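Local coordinates for protein B-agarase (Saccharophagus degradans, PDB 4BQ2) that probably degrades agarose as a family 50 exo-acting beta-agarase, hydrolysing its beta-linkages from a chain end, at residues Val444-Asp456 against Phe487-Ser499. Sequence-based numbering, arbitrary orientation.
Sequences VSSGADFWGAMPD and FIDNEKSFGRPDS
Trp451 and Glu491 are joined by a hydrogen bond from NE1 to OE1 of 2.9 Å. OE1 lies in the indole plane and is met on its anti side, 18° out of the carboxylate plane. Asn490 and Glu491 lie just past the end of strand 483-488, with Asp489 between, as in the (beta/alpha)8 barrels of clan GH-A glycosidases. This is consistent with a place at the active-site mouth, and a bound glycerol lies beside Glu491. Its other oxygen, OE2, is hydrogen-bonded to Asn627. Trp451 sits in the loop linking the two short antiparallel strands 443-444 and 454-455. With CG anti to the carbonyl carbon (chi1 -67°) and chi2 at 123°, the NE1 edge of the indole faces Glu491. Trp451 CD1 lies 3.2 Å from the backbone O of Glu491, which sits at the ring edge. Phe450 CD2 lies over the centre of one indole face.

Ser493, at the centre of an inverse gamma turn, holds the same loop. Its OG accepts a nearly straight bond of 2.9 Å from Phe450 N. Two waters also bind this OG. One links it to Ala448 O. The other, 2.6 Å from Ser493 OG, joins it to Trp451 N and Glu491 O. A third water bridges Gly452 O and Ser493 N.

The loop is braced from within. Asp449 OD1 accepts from both Ser446 N and Ser446 OG on one face of its carboxylate, and the OG bond to OD1 is 2.6 Å. Ser445 OG and Ser446 OG each close an ST turn.

Packing continues around Met454. Its side chain bends at chi2 and chi3, bringing SD near Lys492 CB. Tyr578 of helix 565-593 touches both Met454 and Phe494. Lys492 CE reaches the Pro455 ring at CD, 3.6 Å away. Met454 CE makes a CH-pi contact over one face of Phe494, 3.8 Å from the ring centroid.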
ATOM      1  N   VAL A 444     -17.295  -8.745  13.155  1.00 20.18           N
ATOM      2  CA  VAL A 444     -17.800  -9.620  12.082  1.00 20.79           C
ATOM      3  C   VAL A 444     -16.597  -9.902  11.165  1.00 20.84           C
ATOM      4  O   VAL A 444     -15.494  -9.360  11.379  1.00 22.01           O
ATOM      5  CB  VAL A 444     -18.966  -8.951  11.299  1.00 20.13           C
ATOM      6  CG1 VAL A 444     -20.157  -8.666  12.215  1.00 20.96           C
ATOM      7  CG2 VAL A 444     -18.498  -7.666  10.630  1.00 19.79           C
ATOM      8  N   SER A 445     -16.784 -10.758  10.166  1.00 20.35           N
ATOM      9  CA  SER A 445     -15.675 -11.159   9.300  1.00 19.96           C
ATOM     10  C   SER A 445     -16.131 -11.222   7.850  1.00 20.57           C
ATOM     11  O   SER A 445     -17.291 -11.547   7.594  1.00 19.70           O
ATOM     12  CB  SER A 445     -15.115 -12.525   9.719  1.00 22.01           C
ATOM     13  OG  SER A 445     -14.161 -12.975   8.767  1.00 21.89           O
ATOM     14  N   SER A 446     -15.217 -10.862   6.946  1.00 19.37           N
ATOM     15  CA  SER A 446     -15.395 -10.952   5.512  1.00 21.67           C
ATOM     16  C   SER A 446     -15.012 -12.353   5.055  1.00 22.87           C
ATOM     17  O   SER A 446     -15.172 -12.681   3.887  1.00 22.06           O
ATOM     18  CB  SER A 446     -14.461  -9.942   4.808  1.00 21.55           C
ATOM     19  OG  SER A 446     -13.090 -10.360   4.902  1.00 21.28           O
ATOM     20  N   GLY A 447     -14.472 -13.160   5.972  1.00 23.37           N
ATOM     21  CA  GLY A 447     -13.884 -14.461   5.617  1.00 25.31           C
ATOM     22  C   GLY A 447     -12.468 -14.353   5.066  1.00 25.43           C
ATOM     23  O   GLY A 447     -11.826 -15.366   4.773  1.00 25.62           O
ATOM     24  N   ALA A 448     -11.968 -13.129   4.899  1.00 24.11           N
ATOM     25  CA  ALA A 448     -10.606 -12.904   4.369  1.00 23.18           C
ATOM     26  C   ALA A 448     -10.080 -11.559   4.836  1.00 22.84           C
ATOM     27  O   ALA A 448      -9.526 -10.772   4.043  1.00 22.30           O
ATOM     28  CB  ALA A 448     -10.582 -12.984   2.843  1.00 25.34           C
ATOM     29  N   ASP A 449     -10.282 -11.292   6.127  1.00 21.60           N
ATOM     30  CA  ASP A 449      -9.921 -10.016   6.723  1.00 22.72           C
ATOM     31  C   ASP A 449      -8.406  -9.898   6.715  1.00 24.21           C
ATOM     32  O   ASP A 449      -7.695 -10.774   7.256  1.00 25.09           O
ATOM     33  CB  ASP A 449     -10.421  -9.942   8.164  1.00 22.80           C
ATOM     34  CG  ASP A 449     -11.914 -10.102   8.279  1.00 24.44           C
ATOM     35  OD1 ASP A 449     -12.662  -9.670   7.368  1.00 20.39           O
ATOM     36  OD2 ASP A 449     -12.339 -10.657   9.316  1.00 27.53           O
ATOM     37  N   PHE A 450      -7.925  -8.816   6.110  1.00 20.67           N
ATOM     38  CA  PHE A 450      -6.510  -8.612   5.949  1.00 20.81           C
ATOM     39  C   PHE A 450      -5.830  -7.909   7.131  1.00 20.54           C
ATOM     40  O   PHE A 450      -5.104  -8.529   7.914  1.00 20.14           O
ATOM     41  CB  PHE A 450      -6.198  -7.900   4.624  1.00 22.53           C
ATOM     42  CG  PHE A 450      -4.736  -7.903   4.325  1.00 25.33           C
ATOM     43  CD1 PHE A 450      -4.111  -9.090   3.930  1.00 26.92           C
ATOM     44  CD2 PHE A 450      -3.957  -6.760   4.544  1.00 26.06           C
ATOM     45  CE1 PHE A 450      -2.747  -9.134   3.709  1.00 29.60           C
ATOM     46  CE2 PHE A 450      -2.585  -6.796   4.306  1.00 27.34           C
ATOM     47  CZ  PHE A 450      -1.981  -7.989   3.900  1.00 29.73           C
ATOM     48  N   TRP A 451      -6.027  -6.606   7.256  1.00 19.05           N
ATOM     49  CA  TRP A 451      -5.388  -5.862   8.365  1.00 19.84           C
ATOM     50  C   TRP A 451      -5.920  -6.252   9.759  1.00 20.91           C
ATOM     51  O   TRP A 451      -5.229  -6.078  10.763  1.00 22.77           O
ATOM     52  CB  TRP A 451      -5.543  -4.360   8.131  1.00 18.99           C
ATOM     53  CG  TRP A 451      -4.786  -3.804   6.933  1.00 18.39           C
ATOM     54  CD1 TRP A 451      -5.321  -3.110   5.872  1.00 18.06           C
ATOM     55  CD2 TRP A 451      -3.364  -3.844   6.710  1.00 19.16           C
ATOM     56  NE1 TRP A 451      -4.330  -2.732   5.003  1.00 19.30           N
ATOM     57  CE2 TRP A 451      -3.117  -3.179   5.488  1.00 19.79           C
ATOM     58  CE3 TRP A 451      -2.279  -4.399   7.419  1.00 20.00           C
ATOM     59  CZ2 TRP A 451      -1.821  -3.040   4.951  1.00 20.08           C
ATOM     60  CZ3 TRP A 451      -0.988  -4.257   6.894  1.00 19.54           C
ATOM     61  CH2 TRP A 451      -0.771  -3.580   5.669  1.00 20.39           C
ATOM     62  N   GLY A 452      -7.142  -6.778   9.826  1.00 21.47           N
ATOM     63  CA  GLY A 452      -7.797  -7.072  11.101  1.00 20.79           C
ATOM     64  C   GLY A 452      -9.252  -7.405  10.895  1.00 20.55           C
ATOM     65  O   GLY A 452      -9.791  -7.227   9.795  1.00 21.43           O
ATOM     66  N   ALA A 453      -9.902  -7.894  11.944  1.00 21.10           N
ATOM     67  CA  ALA A 453     -11.321  -8.243  11.869  1.00 21.34           C
ATOM     68  C   ALA A 453     -12.186  -6.989  11.684  1.00 19.34           C
ATOM     69  O   ALA A 453     -11.795  -5.880  12.091  1.00 17.70           O
ATOM     70  CB  ALA A 453     -11.746  -8.980  13.133  1.00 21.99           C
ATOM     71  N   MET A 454     -13.369  -7.181  11.116  1.00 18.36           N
ATOM     72  CA  MET A 454     -14.298  -6.073  10.844  1.00 18.53           C
ATOM     73  C   MET A 454     -15.181  -5.794  12.062  1.00 19.75           C
ATOM     74  O   MET A 454     -15.518  -6.726  12.823  1.00 20.60           O
ATOM     75  CB  MET A 454     -15.128  -6.401   9.602  1.00 17.90           C
ATOM     76  CG  MET A 454     -14.308  -6.355   8.326  1.00 17.20           C
ATOM     77  SD  MET A 454     -13.715  -4.678   7.935  1.00 19.14           S
ATOM     78  CE  MET A 454     -15.235  -3.958   7.295  1.00 17.12           C
ATOM     79  N   PRO A 455     -15.547  -4.512  12.273  1.00 19.09           N
ATOM     80  CA  PRO A 455     -16.311  -4.165  13.441  1.00 19.98           C
ATOM     81  C   PRO A 455     -17.773  -4.555  13.304  1.00 19.89           C
ATOM     82  O   PRO A 455     -18.319  -4.505  12.203  1.00 20.31           O
ATOM     83  CB  PRO A 455     -16.196  -2.621  13.490  1.00 20.09           C
ATOM     84  CG  PRO A 455     -16.037  -2.219  12.043  1.00 18.62           C
ATOM     85  CD  PRO A 455     -15.162  -3.322  11.482  1.00 19.38           C
ATOM     86  N   ASP A 456     -18.393  -4.935  14.410  1.00 18.52           N
ATOM     87  CA  ASP A 456     -19.859  -5.065  14.420  1.00 19.86           C
ATOM     88  C   ASP A 456     -20.436  -3.695  14.683  1.00 18.06           C
ATOM     89  O   ASP A 456     -20.529  -3.264  15.823  1.00 18.40           O
ATOM     90  CB  ASP A 456     -20.375  -6.048  15.485  1.00 19.04           C
ATOM     91  CG  ASP A 456     -21.861  -6.330  15.311  1.00 21.12           C
ATOM     92  OD1 ASP A 456     -22.573  -5.382  14.909  1.00 20.82           O
ATOM     93  OD2 ASP A 456     -22.314  -7.490  15.521  1.00 20.27           O
ATOM     94  N   PHE A 487      -9.600  11.681   7.969  1.00 13.59           N
ATOM     95  CA  PHE A 487      -9.728  10.259   7.587  1.00 13.81           C
ATOM     96  C   PHE A 487     -10.016   9.422   8.826  1.00 14.00           C
ATOM     97  O   PHE A 487      -9.449   9.675   9.911  1.00 14.59           O
ATOM     98  CB  PHE A 487      -8.408   9.731   7.002  1.00 13.44           C
ATOM     99  CG  PHE A 487      -8.063  10.352   5.674  1.00 13.24           C
ATOM    100  CD1 PHE A 487      -8.792  10.023   4.520  1.00 13.54           C
ATOM    101  CD2 PHE A 487      -7.016  11.251   5.569  1.00 13.66           C
ATOM    102  CE1 PHE A 487      -8.470  10.595   3.290  1.00 12.99           C
ATOM    103  CE2 PHE A 487      -6.699  11.840   4.333  1.00 13.77           C
ATOM    104  CZ  PHE A 487      -7.432  11.504   3.195  1.00 13.36           C
ATOM    105  N   ILE A 488     -10.918   8.470   8.702  1.00 13.35           N
ATOM    106  CA  ILE A 488     -11.127   7.535   9.810  1.00 13.76           C
ATOM    107  C   ILE A 488     -10.945   6.116   9.256  1.00 13.79           C
ATOM    108  O   ILE A 488     -11.580   5.742   8.258  1.00 13.62           O
ATOM    109  CB  ILE A 488     -12.510   7.682  10.476  1.00 13.66           C
ATOM    110  CG1 ILE A 488     -12.710   9.086  11.095  1.00 14.45           C
ATOM    111  CG2 ILE A 488     -12.692   6.585  11.545  1.00 15.08           C
ATOM    112  CD1 ILE A 488     -11.867   9.434  12.329  1.00 14.44           C
ATOM    113  N   ASP A 489     -10.063   5.344   9.895  1.00 14.44           N
ATOM    114  CA  ASP A 489      -9.778   3.941   9.494  1.00 14.47           C
ATOM    115  C   ASP A 489      -9.081   3.887   8.136  1.00 14.50           C
ATOM    116  O   ASP A 489      -8.777   4.909   7.581  1.00 14.22           O
ATOM    117  CB  ASP A 489     -11.047   3.066   9.521  1.00 15.50           C
ATOM    118  CG  ASP A 489     -11.507   2.739  10.937  1.00 16.39           C
ATOM    119  OD1 ASP A 489     -10.682   2.820  11.900  1.00 16.00           O
ATOM    120  OD2 ASP A 489     -12.716   2.403  11.090  1.00 17.64           O
ATOM    121  N   ASN A 490      -8.790   2.687   7.610  1.00 15.08           N
ATOM    122  CA  ASN A 490      -8.003   2.578   6.411  1.00 15.19           C
ATOM    123  C   ASN A 490      -8.062   1.149   5.889  1.00 15.61           C
ATOM    124  O   ASN A 490      -7.831   0.206   6.680  1.00 14.72           O
ATOM    125  CB  ASN A 490      -6.541   2.926   6.749  1.00 15.13           C
ATOM    126  CG  ASN A 490      -5.606   2.743   5.577  1.00 15.56           C
ATOM    127  OD1 ASN A 490      -5.678   3.508   4.623  1.00 17.28           O
ATOM    128  ND2 ASN A 490      -4.669   1.774   5.668  1.00 14.90           N
ATOM    129  N   GLU A 491      -8.378   0.982   4.593  1.00 15.63           N
ATOM    130  CA  GLU A 491      -8.280  -0.335   3.932  1.00 15.80           C
ATOM    131  C   GLU A 491      -8.941  -1.466   4.738  1.00 16.33           C
ATOM    132  O   GLU A 491      -8.365  -2.537   4.973  1.00 17.03           O
ATOM    133  CB  GLU A 491      -6.802  -0.651   3.638  1.00 16.57           C
ATOM    134  CG  GLU A 491      -6.160   0.376   2.708  1.00 16.27           C
ATOM    135  CD  GLU A 491      -4.775  -0.029   2.233  1.00 18.23           C
ATOM    136  OE1 GLU A 491      -4.274  -1.084   2.678  1.00 17.86           O
ATOM    137  OE2 GLU A 491      -4.194   0.710   1.398  1.00 18.53           O
ATOM    138  N   LYS A 492     -10.185  -1.229   5.143  1.00 15.04           N
ATOM    139  CA  LYS A 492     -10.959  -2.234   5.846  1.00 14.18           C
ATOM    140  C   LYS A 492     -11.356  -3.314   4.857  1.00 13.97           C
ATOM    141  O   LYS A 492     -11.580  -3.042   3.680  1.00 14.28           O
ATOM    142  CB  LYS A 492     -12.201  -1.592   6.500  1.00 14.78           C
ATOM    143  CG  LYS A 492     -11.849  -0.430   7.454  1.00 15.79           C
ATOM    144  CD  LYS A 492     -13.034  -0.061   8.373  1.00 17.04           C
ATOM    145  CE  LYS A 492     -13.138  -1.079   9.511  1.00 18.17           C
ATOM    146  NZ  LYS A 492     -11.993  -1.028  10.490  1.00 19.02           N
ATOM    147  N   SER A 493     -11.417  -4.550   5.333  1.00 14.08           N
ATOM    148  CA  SER A 493     -11.819  -5.670   4.474  1.00 16.16           C
ATOM    149  C   SER A 493     -13.340  -5.752   4.312  1.00 16.57           C
ATOM    150  O   SER A 493     -14.000  -6.601   4.934  1.00 16.23           O
ATOM    151  CB  SER A 493     -11.254  -6.982   5.033  1.00 14.74           C
ATOM    152  OG  SER A 493      -9.822  -6.998   4.907  1.00 15.80           O
ATOM    153  N   PHE A 494     -13.888  -4.891   3.450  1.00 17.90           N
ATOM    154  CA  PHE A 494     -15.325  -4.844   3.210  1.00 18.45           C
ATOM    155  C   PHE A 494     -15.767  -5.936   2.223  1.00 19.83           C
ATOM    156  O   PHE A 494     -16.963  -6.174   2.047  1.00 19.78           O
ATOM    157  CB  PHE A 494     -15.739  -3.480   2.640  1.00 17.51           C
ATOM    158  CG  PHE A 494     -15.978  -2.441   3.673  1.00 18.08           C
ATOM    159  CD1 PHE A 494     -17.129  -2.457   4.451  1.00 17.80           C
ATOM    160  CD2 PHE A 494     -15.063  -1.393   3.840  1.00 18.80           C
ATOM    161  CE1 PHE A 494     -17.356  -1.460   5.398  1.00 18.94           C
ATOM    162  CE2 PHE A 494     -15.281  -0.405   4.782  1.00 18.83           C
ATOM    163  CZ  PHE A 494     -16.421  -0.428   5.561  1.00 17.77           C
ATOM    164  N   GLY A 495     -14.805  -6.571   1.556  1.00 20.33           N
ATOM    165  CA  GLY A 495     -15.087  -7.698   0.638  1.00 20.56           C
ATOM    166  C   GLY A 495     -14.244  -7.556  -0.622  1.00 19.70           C
ATOM    167  O   GLY A 495     -14.233  -6.488  -1.232  1.00 19.52           O
ATOM    168  N   ARG A 496     -13.580  -8.642  -1.030  1.00 21.14           N
ATOM    169  CA  ARG A 496     -12.643  -8.665  -2.169  1.00 20.68           C
ATOM    170  C   ARG A 496     -13.364  -8.931  -3.497  1.00 21.75           C
ATOM    171  O   ARG A 496     -14.414  -9.541  -3.494  1.00 20.63           O
ATOM    172  CB  ARG A 496     -11.588  -9.779  -1.977  1.00 22.11           C
ATOM    173  CG  ARG A 496     -10.642  -9.560  -0.791  1.00 25.66           C
ATOM    174  CD  ARG A 496      -9.484 -10.572  -0.793  1.00 28.23           C
ATOM    175  NE  ARG A 496      -8.845 -10.629  -2.109  1.00 30.94           N
ATOM    176  CZ  ARG A 496      -7.661 -10.095  -2.424  1.00 33.90           C
ATOM    177  NH1 ARG A 496      -6.921  -9.484  -1.507  1.00 30.22           N
ATOM    178  NH2 ARG A 496      -7.200 -10.203  -3.672  1.00 35.95           N
ATOM    179  N   PRO A 497     -12.787  -8.486  -4.625  1.00 21.17           N
ATOM    180  CA  PRO A 497     -13.468  -8.593  -5.925  1.00 24.03           C
ATOM    181  C   PRO A 497     -13.152  -9.864  -6.702  1.00 23.83           C
ATOM    182  O   PRO A 497     -13.569  -9.993  -7.856  1.00 23.78           O
ATOM    183  CB  PRO A 497     -12.899  -7.395  -6.699  1.00 23.71           C
ATOM    184  CG  PRO A 497     -11.497  -7.306  -6.197  1.00 24.06           C
ATOM    185  CD  PRO A 497     -11.599  -7.610  -4.713  1.00 23.45           C
ATOM    186  N   ASP A 498     -12.411 -10.780  -6.091  1.00 25.32           N
ATOM    187  CA  ASP A 498     -11.958 -12.000  -6.765  1.00 27.48           C
ATOM    188  C   ASP A 498     -13.108 -12.899  -7.196  1.00 26.27           C
ATOM    189  O   ASP A 498     -12.985 -13.623  -8.170  1.00 24.61           O
ATOM    190  CB  ASP A 498     -11.050 -12.840  -5.865  1.00 32.43           C
ATOM    191  CG  ASP A 498     -10.046 -12.004  -5.088  1.00 38.20           C
ATOM    192  OD1 ASP A 498      -9.455 -11.085  -5.672  1.00 40.03           O
ATOM    193  OD2 ASP A 498      -9.850 -12.290  -3.882  1.00 43.42           O
ATOM    194  N   SER A 499     -14.201 -12.877  -6.450  1.00 24.82           N
ATOM    195  CA  SER A 499     -15.332 -13.735  -6.753  1.00 24.99           C
ATOM    196  C   SER A 499     -16.550 -13.131  -6.103  1.00 24.45           C
ATOM    197  O   SER A 499     -16.444 -12.278  -5.217  1.00 24.26           O
ATOM    198  CB  SER A 499     -15.103 -15.157  -6.229  1.00 24.10           C
ATOM    199  OG  SER A 499     -15.298 -15.205  -4.825  1.00 22.89           O
TER
HETATM  200  O   HOH W   1      -9.792  -8.253   2.488  1.00 22.87           O
HETATM  201  O   HOH W   2      -8.431  -5.064   6.012  1.00 19.92           O
HETATM  202  O   HOH W   3     -10.156  -5.136   8.103  1.00 19.77           O